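PDB 4NAS: ribulose-bisphosphate carboxylase from Alicyclobacillus acidocaldarius subsp. acidocaldarius, which is a member of the ribulose-bisphosphate carboxylase large-chain family, with an N-terminal domain and a TIM-barrel domain that holds calcium in this model. Local coordinates for residues V13-R18 with E111-P116; R59-R64 with D79-V84; P143-I148 with L356-G361; I340-V345 with R376-A381. All blocks are in the same frame, centred on the assembly; numbering follows the deposited sequence. Where two conformers were deposited one is given.

Contact 1: V13-R18 with E111-P116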
loop_
_atom_site.group_PDB
_atom_site.type_symbol
_atom_site.label_atom_id
_atom_site.label_comp_id
_atom_site.label_asym_id
_atom_site.label_seq_id
_atom_site.Cartn_x
_atom_site.Cartn_y
_atom_site.Cartn_z
ATOM N N VAL B 13 -2.086 -21.250 0.803
ATOM C CA VAL B 13 -0.958 -20.339 0.650
ATOM C C VAL B 13 -0.022 -20.564 1.819
ATOM O O VAL B 13 -0.454 -20.482 2.968
ATOM C CB VAL B 13 -1.435 -18.868 0.694
ATOM C CG1 VAL B 13 -0.242 -17.904 0.778
ATOM C CG2 VAL B 13 -2.301 -18.567 -0.510
ATOM N N VAL B 14 1.242 -20.858 1.550
ATOM C CA VAL B 14 2.195 -21.018 2.644
ATOM C C VAL B 14 3.120 -19.804 2.694
ATOM O O VAL B 14 3.910 -19.550 1.764
ATOM C CB VAL B 14 3.017 -22.316 2.523
ATOM C CG1 VAL B 14 3.930 -22.463 3.717
ATOM C CG2 VAL B 14 2.074 -23.529 2.420
ATOM N N ALA B 15 2.998 -19.050 3.777
ATOM C CA ALA B 15 3.821 -17.874 4.000
ATOM C C ALA B 15 4.945 -18.172 4.989
ATOM O O ALA B 15 4.739 -18.850 5.992
ATOM C CB ALA B 15 2.964 -16.726 4.507
ATOM N N THR B 16 6.131 -17.659 4.681
ATOM C CA THR B 16 7.292 -17.747 5.546
ATOM C C THR B 16 7.572 -16.371 6.096
ATOM O O THR B 16 7.724 -15.420 5.314
ATOM C CB THR B 16 8.530 -18.188 4.759
ATOM O OG1 THR B 16 8.301 -19.475 4.185
ATOM C CG2 THR B 16 9.764 -18.247 5.665
ATOM N N TYR B 17 7.624 -16.269 7.428
ATOM C CA TYR B 17 7.937 -15.020 8.124
ATOM C C TYR B 17 9.283 -15.123 8.818
ATOM O O TYR B 17 9.642 -16.183 9.317
ATOM C CB TYR B 17 6.870 -14.695 9.186
ATOM C CG TYR B 17 5.479 -14.707 8.626
ATOM C CD1 TYR B 17 4.930 -13.553 8.042
ATOM C CD2 TYR B 17 4.719 -15.865 8.645
ATOM C CE1 TYR B 17 3.665 -13.572 7.511
ATOM C CE2 TYR B 17 3.442 -15.892 8.119
ATOM C CZ TYR B 17 2.919 -14.753 7.557
ATOM O OH TYR B 17 1.647 -14.771 7.038
ATOM N N ARG B 18 10.025 -14.021 8.814
ATOM C CA ARG B 18 11.222 -13.873 9.637
ATOM C C ARG B 18 10.838 -12.959 10.792
ATOM O O ARG B 18 10.341 -11.847 10.567
ATOM C CB ARG B 18 12.345 -13.182 8.840
ATOM C CG ARG B 18 13.625 -12.933 9.673
ATOM C CD ARG B 18 14.440 -11.749 9.137
ATOM N NE ARG B 18 15.697 -11.551 9.864
ATOM C CZ ARG B 18 15.849 -10.764 10.932
ATOM N NH1 ARG B 18 14.821 -10.090 11.430
ATOM N NH2 ARG B 18 17.036 -10.653 11.509
ATOM N N GLU B 111 8.616 -13.035 3.984
ATOM C CA GLU B 111 9.793 -13.416 3.203
ATOM C C GLU B 111 9.436 -14.214 1.961
ATOM O O GLU B 111 10.131 -14.157 0.941
ATOM C CB GLU B 111 10.712 -14.303 4.053
ATOM C CG GLU B 111 11.351 -13.616 5.253
ATOM C CD GLU B 111 12.552 -12.783 4.864
ATOM O OE1 GLU B 111 13.691 -13.226 5.127
ATOM O OE2 GLU B 111 12.355 -11.695 4.283
ATOM N N ARG B 112 8.379 -15.005 2.064
ATOM C CA ARG B 112 8.024 -15.906 0.979
ATOM C C ARG B 112 6.530 -16.207 0.966
ATOM O O ARG B 112 5.885 -16.351 2.026
ATOM C CB ARG B 112 8.829 -17.210 1.063
ATOM C CG ARG B 112 8.575 -18.160 -0.121
ATOM C CD ARG B 112 9.307 -19.502 0.002
ATOM N NE ARG B 112 9.198 -20.263 -1.244
ATOM C CZ ARG B 112 9.684 -21.484 -1.429
ATOM N NH1 ARG B 112 10.301 -22.106 -0.440
ATOM N NH2 ARG B 112 9.542 -22.090 -2.603
ATOM N N LEU B 113 5.983 -16.268 -0.245
ATOM C CA LEU B 113 4.618 -16.739 -0.454
ATOM C C LEU B 113 4.623 -17.878 -1.449
ATOM O O LEU B 113 4.987 -17.706 -2.621
ATOM C CB LEU B 113 3.729 -15.619 -0.982
ATOM C CG LEU B 113 3.337 -14.536 0.017
ATOM C CD1 LEU B 113 2.571 -13.433 -0.734
ATOM C CD2 LEU B 113 2.499 -15.067 1.186
ATOM N N GLN B 114 4.243 -19.059 -1.001
ATOM C CA GLN B 114 4.103 -20.153 -1.956
ATOM C C GLN B 114 2.632 -20.291 -2.316
ATOM O O GLN B 114 1.797 -20.609 -1.466
ATOM C CB GLN B 114 4.676 -21.452 -1.395
ATOM C CG GLN B 114 6.192 -21.382 -1.196
ATOM C CD GLN B 114 6.758 -22.592 -0.477
ATOM O OE1 GLN B 114 6.804 -23.690 -1.032
ATOM N NE2 GLN B 114 7.203 -22.394 0.762
HETATM N N MSE B 115 2.316 -20.057 -3.580
HETATM C CA MSE B 115 0.917 -19.959 -3.987
HETATM C C MSE B 115 0.421 -21.122 -4.827
HETATM O O MSE B 115 1.059 -21.514 -5.804
HETATM C CB MSE B 115 0.681 -18.626 -4.668
HETATM C CG MSE B 115 0.935 -17.516 -3.686
HETATM SE SE MSE B 115 0.354 -15.859 -4.378
HETATM C CE MSE B 115 -1.062 -16.428 -5.573
ATOM N N PRO B 116 -0.715 -21.701 -4.417
ATOM C CA PRO B 116 -1.242 -22.868 -5.114
ATOM C C PRO B 116 -1.759 -22.434 -6.473
ATOM O O PRO B 116 -2.128 -21.264 -6.650
ATOM C CB PRO B 116 -2.409 -23.320 -4.232
ATOM C CG PRO B 116 -2.319 -22.508 -2.986
ATOM C CD PRO B 116 -1.609 -21.254 -3.339
HETATM O O HOH W 1 6.641 -20.018 1.890
#
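Glu111 and Arg112 both face Thr16, which makes a classic beta bulge between two antiparallel strands. Glu111 N bonds to Thr16 O at 2.9 Å, nearly along the C=O axis. The bond from Arg112 N to the same oxygen is weak. Glu111 CG is anti to the carbonyl carbon (chi1 -66°) and rests on Arg18 CB at 3.7 Å. A bend at chi2 turns the carboxylate, which forms a salt bridge with Arg109. Arg112 packs its CB on Thr16 CB at 3.8 Å, and its O accepts Thr16 N. The extended chain carries the guanidinium outward, and Gln114 CD lies over the centre of one of its faces. These are neighbouring inner strands of the mixed sheet of the large-chain N-terminal domain. Leu113 points to the other face, where helix 91-99 packs. Its CD2 touches Ala15 CB at 3.7 Å. Gln114 and Val14 are a hydrogen-bonded pair; Gln114 N to Val14 O is 2.8 Å and almost straight at 173°. A water accepts from Gln114 NE2 and donates to Val14 O and Thr16 OG1. Thr16 OG1 also bonds to Asp79. Past the strand, Pro116 CD meets Val13 CG2 in one of the two conformers of Val13.

Contact 2: R59-R64 with D79-V84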
loop_
_atom_site.group_PDB
_atom_site.type_symbol
_atom_site.label_atom_id
_atom_site.label_comp_id
_atom_site.label_asym_id
_atom_site.label_seq_id
_atom_site.Cartn_x
_atom_site.Cartn_y
_atom_site.Cartn_z
ATOM N N ARG B 59 -2.651 -23.962 9.521
ATOM C CA ARG B 59 -1.728 -24.885 10.190
ATOM C C ARG B 59 -0.302 -24.348 10.191
ATOM O O ARG B 59 0.082 -23.586 9.304
ATOM C CB ARG B 59 -1.762 -26.281 9.550
ATOM C CG ARG B 59 -2.629 -26.381 8.312
ATOM C CD ARG B 59 -2.306 -27.592 7.463
ATOM N NE ARG B 59 -3.043 -27.528 6.204
ATOM C CZ ARG B 59 -2.492 -27.299 5.016
ATOM N NH1 ARG B 59 -3.256 -27.250 3.933
ATOM N NH2 ARG B 59 -1.180 -27.135 4.903
ATOM N N VAL B 60 0.468 -24.735 11.201
ATOM C CA VAL B 60 1.871 -24.377 11.288
ATOM C C VAL B 60 2.671 -25.425 10.518
ATOM O O VAL B 60 2.626 -26.612 10.844
ATOM C CB VAL B 60 2.358 -24.311 12.745
ATOM C CG1 VAL B 60 3.840 -24.055 12.774
ATOM C CG2 VAL B 60 1.613 -23.221 13.514
ATOM N N GLU B 61 3.386 -24.993 9.483
ATOM C CA GLU B 61 4.111 -25.934 8.622
ATOM C C GLU B 61 5.563 -26.127 9.046
ATOM O O GLU B 61 6.150 -27.186 8.812
ATOM C CB GLU B 61 4.039 -25.505 7.153
ATOM C CG GLU B 61 2.628 -25.497 6.578
ATOM C CD GLU B 61 2.130 -26.882 6.206
ATOM O OE1 GLU B 61 2.249 -27.251 5.016
ATOM O OE2 GLU B 61 1.611 -27.596 7.093
ATOM N N GLY B 62 6.141 -25.107 9.671
ATOM C CA GLY B 62 7.507 -25.209 10.153
ATOM C C GLY B 62 7.955 -24.039 11.006
ATOM O O GLY B 62 7.510 -22.904 10.825
ATOM N N ILE B 63 8.828 -24.339 11.963
ATOM C CA ILE B 63 9.469 -23.329 12.799
ATOM C C ILE B 63 10.973 -23.566 12.781
ATOM O O ILE B 63 11.426 -24.649 13.125
ATOM C CB ILE B 63 9.004 -23.424 14.260
ATOM C CG1 ILE B 63 7.475 -23.333 14.355
ATOM C CG2 ILE B 63 9.687 -22.353 15.103
ATOM C CD1 ILE B 63 6.976 -23.075 15.738
ATOM N N ARG B 64 11.738 -22.556 12.381
ATOM C CA ARG B 64 13.184 -22.686 12.246
ATOM C C ARG B 64 13.908 -21.553 12.969
ATOM O O ARG B 64 13.811 -20.393 12.581
ATOM C CB ARG B 64 13.592 -22.690 10.769
ATOM C CG ARG B 64 13.008 -23.830 9.941
ATOM C CD ARG B 64 13.426 -23.717 8.484
ATOM N NE ARG B 64 12.842 -22.554 7.811
ATOM C CZ ARG B 64 11.612 -22.537 7.303
ATOM N NH1 ARG B 64 10.843 -23.618 7.400
ATOM N NH2 ARG B 64 11.150 -21.450 6.702
ATOM N N ASP B 79 6.625 -20.978 9.122
ATOM C CA ASP B 79 5.804 -21.163 7.923
ATOM C C ASP B 79 4.360 -21.416 8.356
ATOM O O ASP B 79 4.117 -22.296 9.184
ATOM C CB ASP B 79 6.282 -22.376 7.100
ATOM C CG ASP B 79 7.715 -22.238 6.583
ATOM O OD1 ASP B 79 8.194 -21.114 6.351
ATOM O OD2 ASP B 79 8.359 -23.292 6.387
ATOM N N ILE B 80 3.410 -20.653 7.814
ATOM C CA ILE B 80 1.985 -20.848 8.124
ATOM C C ILE B 80 1.193 -21.154 6.839
ATOM O O ILE B 80 1.381 -20.478 5.815
ATOM C CB ILE B 80 1.365 -19.601 8.807
ATOM C CG1 ILE B 80 2.136 -19.213 10.076
ATOM C CG2 ILE B 80 -0.108 -19.831 9.132
ATOM C CD1 ILE B 80 2.150 -20.305 11.159
ATOM N N ALA B 81 0.339 -22.179 6.879
ATOM C CA ALA B 81 -0.525 -22.515 5.743
ATOM C C ALA B 81 -1.941 -21.951 5.922
ATOM O O ALA B 81 -2.614 -22.259 6.907
ATOM C CB ALA B 81 -0.577 -24.019 5.536
ATOM N N TYR B 82 -2.370 -21.126 4.970
ATOM C CA TYR B 82 -3.705 -20.513 4.966
ATOM C C TYR B 82 -4.551 -21.112 3.853
ATOM O O TYR B 82 -4.274 -20.885 2.673
ATOM C CB TYR B 82 -3.615 -18.999 4.716
ATOM C CG TYR B 82 -2.803 -18.252 5.744
ATOM C CD1 TYR B 82 -1.416 -18.150 5.612
ATOM C CD2 TYR B 82 -3.405 -17.647 6.842
ATOM C CE1 TYR B 82 -0.664 -17.481 6.538
ATOM C CE2 TYR B 82 -2.638 -16.950 7.776
ATOM C CZ TYR B 82 -1.266 -16.879 7.611
ATOM O OH TYR B 82 -0.465 -16.217 8.505
ATOM N N PRO B 83 -5.595 -21.862 4.223
ATOM C CA PRO B 83 -6.429 -22.564 3.240
ATOM C C PRO B 83 -6.958 -21.580 2.214
ATOM O O PRO B 83 -7.401 -20.498 2.592
ATOM C CB PRO B 83 -7.591 -23.101 4.090
ATOM C CG PRO B 83 -7.020 -23.251 5.457
ATOM C CD PRO B 83 -6.025 -22.112 5.611
ATOM N N VAL B 84 -6.909 -21.940 0.938
ATOM C CA VAL B 84 -7.276 -21.006 -0.129
ATOM C C VAL B 84 -8.775 -20.701 -0.125
ATOM O O VAL B 84 -9.222 -19.673 -0.639
ATOM C CB VAL B 84 -6.839 -21.576 -1.502
ATOM C CG1 VAL B 84 -7.378 -20.741 -2.672
ATOM C CG2 VAL B 84 -5.334 -21.649 -1.550
#
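Arg59 pairs with Ala81 through two backbone bonds. The one from Ala81 N to Arg59 O is 2.8 Å long and nearly straight, at 173°. The Arg59 side chain is extended from CG to NE and lies on the same sheet face as Ala81. There the methyl CB of Ala81 sits over one face of the guanidinium, 3.2 Å from Arg59 NH2. Val60 turns to the other face and forms a non-hydrogen-bonded pair with Ile80. Its CG2 meets Ile80 CD1 at 3.8 Å, and the two side chains are set at a slant. Glu61 and Gly62 both face Asp79, a classic beta bulge that moves the register by one residue. Glu61 N donates to Asp79 O at 2.8 Å from above the carbonyl plane, while the bond from Gly62 N to the same oxygen is weak. Glu61 CG rests on Ala81 CB at 3.7 Å. The bend at chi2 turns the Glu61 carboxylate to Arg59, and the two form a salt bridge. Gly62 O accepts Asp79 N. Arg64 then reaches back, its chain bent at chi3 (-67°), and grips the Asp79 carboxylate end-on. Arg64 NH1 meets Asp79 OD2 at 2.7 Å, and Arg64 NH2 meets Asp79 OD1 at 3.0 Å. The two planes are 45° apart, so the grip is twisted. Arg64 NH2 also bridges to Glu77. The two strands form a beta hairpin. Strand 59-68 is outermost in this chain's mixed sheet, strand 12-22 lies beyond strand 73-83, and helix 26-36 packs on the Val60 side.

Contact 3: P143-I148 with L356-G361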
loop_
_atom_site.group_PDB
_atom_site.type_symbol
_atom_site.label_atom_id
_atom_site.label_comp_id
_atom_site.label_asym_id
_atom_site.label_seq_id
_atom_site.Cartn_x
_atom_site.Cartn_y
_atom_site.Cartn_z
ATOM N N PRO B 143 17.765 -6.694 -26.640
ATOM C CA PRO B 143 17.162 -5.856 -25.599
ATOM C C PRO B 143 16.469 -4.640 -26.209
ATOM O O PRO B 143 16.880 -4.127 -27.261
ATOM C CB PRO B 143 18.368 -5.406 -24.769
ATOM C CG PRO B 143 19.328 -6.556 -24.894
ATOM C CD PRO B 143 19.110 -7.161 -26.275
ATOM N N LEU B 144 15.410 -4.197 -25.546
ATOM C CA LEU B 144 14.707 -2.994 -25.941
ATOM C C LEU B 144 15.397 -1.801 -25.306
ATOM O O LEU B 144 16.115 -1.956 -24.318
ATOM C CB LEU B 144 13.267 -3.078 -25.454
ATOM C CG LEU B 144 12.270 -3.794 -26.368
ATOM C CD1 LEU B 144 12.498 -5.296 -26.449
ATOM C CD2 LEU B 144 10.862 -3.479 -25.886
ATOM N N VAL B 145 15.188 -0.610 -25.853
ATOM C CA VAL B 145 15.831 0.580 -25.296
ATOM C C VAL B 145 14.751 1.564 -24.902
ATOM O O VAL B 145 13.880 1.892 -25.715
ATOM C CB VAL B 145 16.801 1.268 -26.310
ATOM C CG1 VAL B 145 17.415 2.523 -25.715
ATOM C CG2 VAL B 145 17.904 0.302 -26.764
HETATM N N MSE B 146 14.801 2.014 -23.651
HETATM C CA MSE B 146 13.825 2.976 -23.150
HETATM C C MSE B 146 14.491 4.246 -22.609
HETATM O O MSE B 146 15.479 4.166 -21.878
HETATM C CB MSE B 146 12.949 2.333 -22.071
HETATM C CG MSE B 146 11.903 3.264 -21.462
HETATM SE SE MSE B 146 10.667 2.176 -20.378
HETATM C CE MSE B 146 11.925 1.657 -19.007
ATOM N N SER B 147 13.958 5.407 -22.999
ATOM C CA SER B 147 14.426 6.713 -22.494
ATOM C C SER B 147 13.382 7.317 -21.534
ATOM O O SER B 147 12.193 7.007 -21.613
ATOM C CB SER B 147 14.760 7.673 -23.660
ATOM O OG SER B 147 15.378 8.873 -23.211
ATOM N N ILE B 148 13.832 8.128 -20.579
ATOM C CA ILE B 148 12.918 8.779 -19.648
ATOM C C ILE B 148 13.025 10.296 -19.758
ATOM O O ILE B 148 14.129 10.829 -19.734
ATOM C CB ILE B 148 13.239 8.387 -18.186
ATOM C CG1 ILE B 148 13.268 6.862 -18.033
ATOM C CG2 ILE B 148 12.258 9.051 -17.235
ATOM C CD1 ILE B 148 14.126 6.352 -16.887
ATOM N N LEU B 356 15.056 -8.035 -22.167
ATOM C CA LEU B 356 15.530 -7.038 -21.238
ATOM C C LEU B 356 15.110 -5.695 -21.798
ATOM O O LEU B 356 15.078 -5.510 -23.016
ATOM C CB LEU B 356 17.055 -7.125 -21.159
ATOM C CG LEU B 356 17.839 -6.034 -20.433
ATOM C CD1 LEU B 356 17.553 -6.097 -18.937
ATOM C CD2 LEU B 356 19.333 -6.166 -20.721
ATOM N N VAL B 357 14.757 -4.764 -20.921
ATOM C CA VAL B 357 14.611 -3.380 -21.343
ATOM C C VAL B 357 15.787 -2.598 -20.778
ATOM O O VAL B 357 16.005 -2.611 -19.565
ATOM C CB VAL B 357 13.314 -2.756 -20.843
ATOM C CG1 VAL B 357 13.232 -1.288 -21.284
ATOM C CG2 VAL B 357 12.096 -3.558 -21.353
ATOM N N LEU B 358 16.561 -1.949 -21.655
ATOM C CA LEU B 358 17.610 -1.046 -21.210
ATOM C C LEU B 358 16.927 0.241 -20.758
ATOM O O LEU B 358 16.463 1.045 -21.565
ATOM C CB LEU B 358 18.684 -0.807 -22.298
ATOM C CG LEU B 358 19.482 -2.058 -22.687
ATOM C CD1 LEU B 358 20.176 -1.888 -24.038
ATOM C CD2 LEU B 358 20.486 -2.450 -21.601
ATOM N N ASN B 359 16.827 0.379 -19.440
ATOM C CA ASN B 359 16.077 1.442 -18.797
ATOM C C ASN B 359 17.023 2.610 -18.555
ATOM O O ASN B 359 17.596 2.746 -17.478
ATOM C CB ASN B 359 15.517 0.895 -17.472
ATOM C CG ASN B 359 14.550 1.836 -16.794
ATOM O OD1 ASN B 359 14.382 2.971 -17.210
ATOM N ND2 ASN B 359 13.920 1.365 -15.714
ATOM N N ALA B 360 17.213 3.438 -19.576
ATOM C CA ALA B 360 18.177 4.520 -19.474
ATOM C C ALA B 360 17.534 5.854 -19.080
ATOM O O ALA B 360 16.444 6.189 -19.530
ATOM C CB ALA B 360 18.925 4.660 -20.778
ATOM N N GLY B 361 18.224 6.617 -18.243
ATOM C CA GLY B 361 17.782 7.958 -17.900
ATOM C C GLY B 361 18.909 8.949 -18.103
ATOM O O GLY B 361 19.005 9.593 -19.155
#
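Leu144, Val145 and Met146 pair with Val357, Leu358 and Asn359 as two short parallel strands of the TIM-barrel domain. The two segments are far apart in sequence, consistent with the first and last strands meeting to close the barrel. Four backbone bonds join them. Leu144 N donates to Leu356 O, and Leu358 N returns a bond to Leu144 O. Met146 N then donates to Leu358 O, and Ala360 N to Met146 O. The paired strands are buried throughout, and their backbones run close, with Leu144 CA 4.6 Å from Val357 CA. On one face the selenomethionine Met146 sets its CB on Val357 CG1 at 3.7 Å. Its CG is anti to the backbone N (chi1 179°), and a bend at chi3 (67°) swings the terminal CE toward Asn359. The two side chains lie side by side and point the same way. Asn359 ND2 is satisfied by Ala335 O of the next strand. On the other face Leu358 CD1 meets Pro143 CB at 4.0 Å and also touches Val145 CG2. Helices 345-352 and 371-386 lie on this side.

Toward the C-terminal ends the backbones spread, and Ser147 CA is 5.3 Å from Ala360 CA. Ile148 and Gly361 are partly exposed here. The side chain of Ile148 is about 5 Å from a bound calcium ion, and Gly361 is the N-cap of a helix. A few side-chain atoms still touch closely. Ile148 CD1 and Met146 CE both reach the amide oxygen of Asn359, with CD1 at 3.4 Å and CE at 3.3 Å from OD1.

Contact 4: I340-V345 with R376-A381; sequences IYPGLV and RAFFDA
The Phe378 ring carries the pyrrolidine of Pro342 on one face. Pro342 CG stands 3.9 Å from the ring centroid and only 4° off the ring normal, a CH-pi contact placed almost exactly over the centre. Pro342 CD reaches further along the same face, to 3.6 Å from Phe378 CZ. Two groups meet the ring near its plane, at the edge. One is the carbonyl oxygen of Ile340, 3.7 Å from Phe378 CZ. The other is Val345 CG2, 3.9 Å from Phe378 CD1. Ile340 CG2 also approaches, to 4.1 Å from Phe378 CE1. Phe378 CG is anti to its carbonyl carbon (chi1 -76°), and this turns the ring toward the loop, against Pro342.

Two alanines on the same helix complete the surface. Ala377 CB touches Pro342 CG at 3.6 Å, so CG sits in the corner formed by this methyl and the ring face. One turn on, Ala381 CB meets Val345 CB at 3.9 Å and also lies against Pro342 O. The small methyls let the loop come close to the helix backbone. Pro342 to Leu344 form a 3-10 turn that leads into helix 345-352. The contact thus joins the loop after strand 333-337 to a later helix of the TIM-barrel domain. Helix 399-408 adds Leu401 and Ala404 against Pro342, and Trp408 stacks on Tyr341. The contact is mostly apolar packing, with two backbone oxygens against carbon and no hydrogen bond between the segments. The position of the turn on the helix therefore probably depends on shape fit more than on directed bonds.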
loop_
_atom_site.group_PDB
_atom_site.type_symbol
_atom_site.label_atom_id
_atom_site.label_comp_id
_atom_site.label_asym_id
_atom_site.label_seq_id
_atom_site.Cartn_x
_atom_site.Cartn_y
_atom_site.Cartn_z
ATOM N N ILE B 340 22.643 2.348 -15.524
ATOM C CA ILE B 340 22.507 1.775 -16.855
ATOM C C ILE B 340 23.205 2.665 -17.897
ATOM O O ILE B 340 22.689 3.716 -18.243
ATOM C CB ILE B 340 21.023 1.647 -17.231
ATOM C CG1 ILE B 340 20.248 0.926 -16.118
ATOM C CG2 ILE B 340 20.855 0.968 -18.594
ATOM C CD1 ILE B 340 20.725 -0.516 -15.816
ATOM N N TYR B 341 24.372 2.229 -18.380
ATOM C CA TYR B 341 25.118 2.914 -19.444
ATOM C C TYR B 341 25.605 1.935 -20.509
ATOM O O TYR B 341 25.698 0.730 -20.237
ATOM C CB TYR B 341 26.312 3.624 -18.839
ATOM C CG TYR B 341 25.926 4.510 -17.694
ATOM C CD1 TYR B 341 25.302 5.730 -17.923
ATOM C CD2 TYR B 341 26.160 4.120 -16.382
ATOM C CE1 TYR B 341 24.950 6.551 -16.877
ATOM C CE2 TYR B 341 25.802 4.927 -15.332
ATOM C CZ TYR B 341 25.202 6.146 -15.579
ATOM O OH TYR B 341 24.844 6.968 -14.524
ATOM N N PRO B 342 25.932 2.446 -21.718
ATOM C CA PRO B 342 26.338 1.563 -22.821
ATOM C C PRO B 342 27.477 0.616 -22.460
ATOM O O PRO B 342 27.486 -0.515 -22.935
ATOM C CB PRO B 342 26.768 2.549 -23.912
ATOM C CG PRO B 342 25.862 3.726 -23.700
ATOM C CD PRO B 342 25.809 3.847 -22.172
ATOM N N GLY B 343 28.386 1.052 -21.591
ATOM C CA GLY B 343 29.487 0.211 -21.160
ATOM C C GLY B 343 29.014 -0.988 -20.358
ATOM O O GLY B 343 29.708 -1.999 -20.256
ATOM N N LEU B 344 27.819 -0.882 -19.793
ATOM C CA LEU B 344 27.282 -1.966 -18.979
ATOM C C LEU B 344 26.503 -2.970 -19.818
ATOM O O LEU B 344 26.213 -4.062 -19.340
ATOM C CB LEU B 344 26.420 -1.425 -17.828
ATOM C CG LEU B 344 26.089 -2.393 -16.676
ATOM C CD1 LEU B 344 27.340 -2.730 -15.845
ATOM C CD2 LEU B 344 24.926 -1.900 -15.772
ATOM N N VAL B 345 26.176 -2.608 -21.061
ATOM C CA VAL B 345 25.382 -3.480 -21.935
ATOM C C VAL B 345 25.812 -4.958 -22.029
ATOM O O VAL B 345 24.961 -5.844 -21.934
ATOM C CB VAL B 345 25.107 -2.870 -23.334
ATOM C CG1 VAL B 345 24.590 -3.927 -24.304
ATOM C CG2 VAL B 345 24.098 -1.734 -23.224
ATOM N N ARG B 376 21.788 6.420 -29.561
ATOM C CA ARG B 376 22.600 5.737 -30.573
ATOM C C ARG B 376 23.655 4.860 -29.896
ATOM O O ARG B 376 23.867 3.713 -30.303
ATOM C CB ARG B 376 23.261 6.742 -31.529
ATOM C CG ARG B 376 22.259 7.477 -32.403
ATOM C CD ARG B 376 22.923 8.512 -33.278
ATOM N NE ARG B 376 23.736 7.898 -34.320
ATOM C CZ ARG B 376 23.266 7.548 -35.510
ATOM N NH1 ARG B 376 21.988 7.757 -35.799
ATOM N NH2 ARG B 376 24.077 7.001 -36.414
ATOM N N ALA B 377 24.282 5.415 -28.854
ATOM C CA ALA B 377 25.263 4.709 -28.020
ATOM C C ALA B 377 24.825 3.319 -27.576
ATOM O O ALA B 377 25.607 2.370 -27.619
ATOM C CB ALA B 377 25.587 5.532 -26.789
ATOM N N PHE B 378 23.584 3.198 -27.117
ATOM C CA PHE B 378 23.102 1.903 -26.659
ATOM C C PHE B 378 22.981 0.951 -27.838
ATOM O O PHE B 378 23.391 -0.209 -27.766
ATOM C CB PHE B 378 21.778 2.027 -25.896
ATOM C CG PHE B 378 21.933 2.567 -24.495
ATOM C CD1 PHE B 378 22.310 1.726 -23.449
ATOM C CD2 PHE B 378 21.682 3.903 -24.214
ATOM C CE1 PHE B 378 22.461 2.217 -22.155
ATOM C CE2 PHE B 378 21.829 4.399 -22.931
ATOM C CZ PHE B 378 22.219 3.554 -21.896
ATOM N N PHE B 379 22.432 1.442 -28.936
ATOM C CA PHE B 379 22.371 0.640 -30.143
ATOM C C PHE B 379 23.762 0.223 -30.671
ATOM O O PHE B 379 23.926 -0.890 -31.182
ATOM C CB PHE B 379 21.486 1.328 -31.198
ATOM C CG PHE B 379 20.009 1.226 -30.895
ATOM C CD1 PHE B 379 19.322 0.035 -31.117
ATOM C CD2 PHE B 379 19.312 2.301 -30.369
ATOM C CE1 PHE B 379 17.966 -0.082 -30.821
ATOM C CE2 PHE B 379 17.943 2.190 -30.070
ATOM C CZ PHE B 379 17.276 1.000 -30.303
ATOM N N ASP B 380 24.768 1.083 -30.498
ATOM C CA ASP B 380 26.150 0.741 -30.873
ATOM C C ASP B 380 26.701 -0.447 -30.055
ATOM O O ASP B 380 27.358 -1.356 -30.590
ATOM C CB ASP B 380 27.078 1.959 -30.712
ATOM C CG ASP B 380 26.809 3.057 -31.742
ATOM O OD1 ASP B 380 26.357 2.728 -32.858
ATOM O OD2 ASP B 380 27.065 4.252 -31.435
ATOM N N ALA B 381 26.429 -0.424 -28.759
ATOM C CA ALA B 381 26.820 -1.500 -27.850
ATOM C C ALA B 381 26.053 -2.787 -28.128
ATOM O O ALA B 381 26.606 -3.881 -28.042
ATOM C CB ALA B 381 26.610 -1.062 -26.401
#

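Contacts 1 and 2 belong to one mixed sheet in the N-terminal domain. Strand 12-22 of contact 1 lies next to strand 73-83 of contact 2, and the two contacts touch through the side chains of Thr16 and Asp79. Both are partly buried, antiparallel and bulged, but contact 2 lies nearer the sheet's edge and uses salt bridges where contact 1 has a water. Contacts 3 and 4 are buried in the TIM-barrel domain. They touch through Ala360 and Phe378, and their segments alternate along the chain. Contact 3 is parallel strand pairing, while contact 4 is loop-to-helix packing. The centres of contacts 2 and 4 are about 47 Å apart.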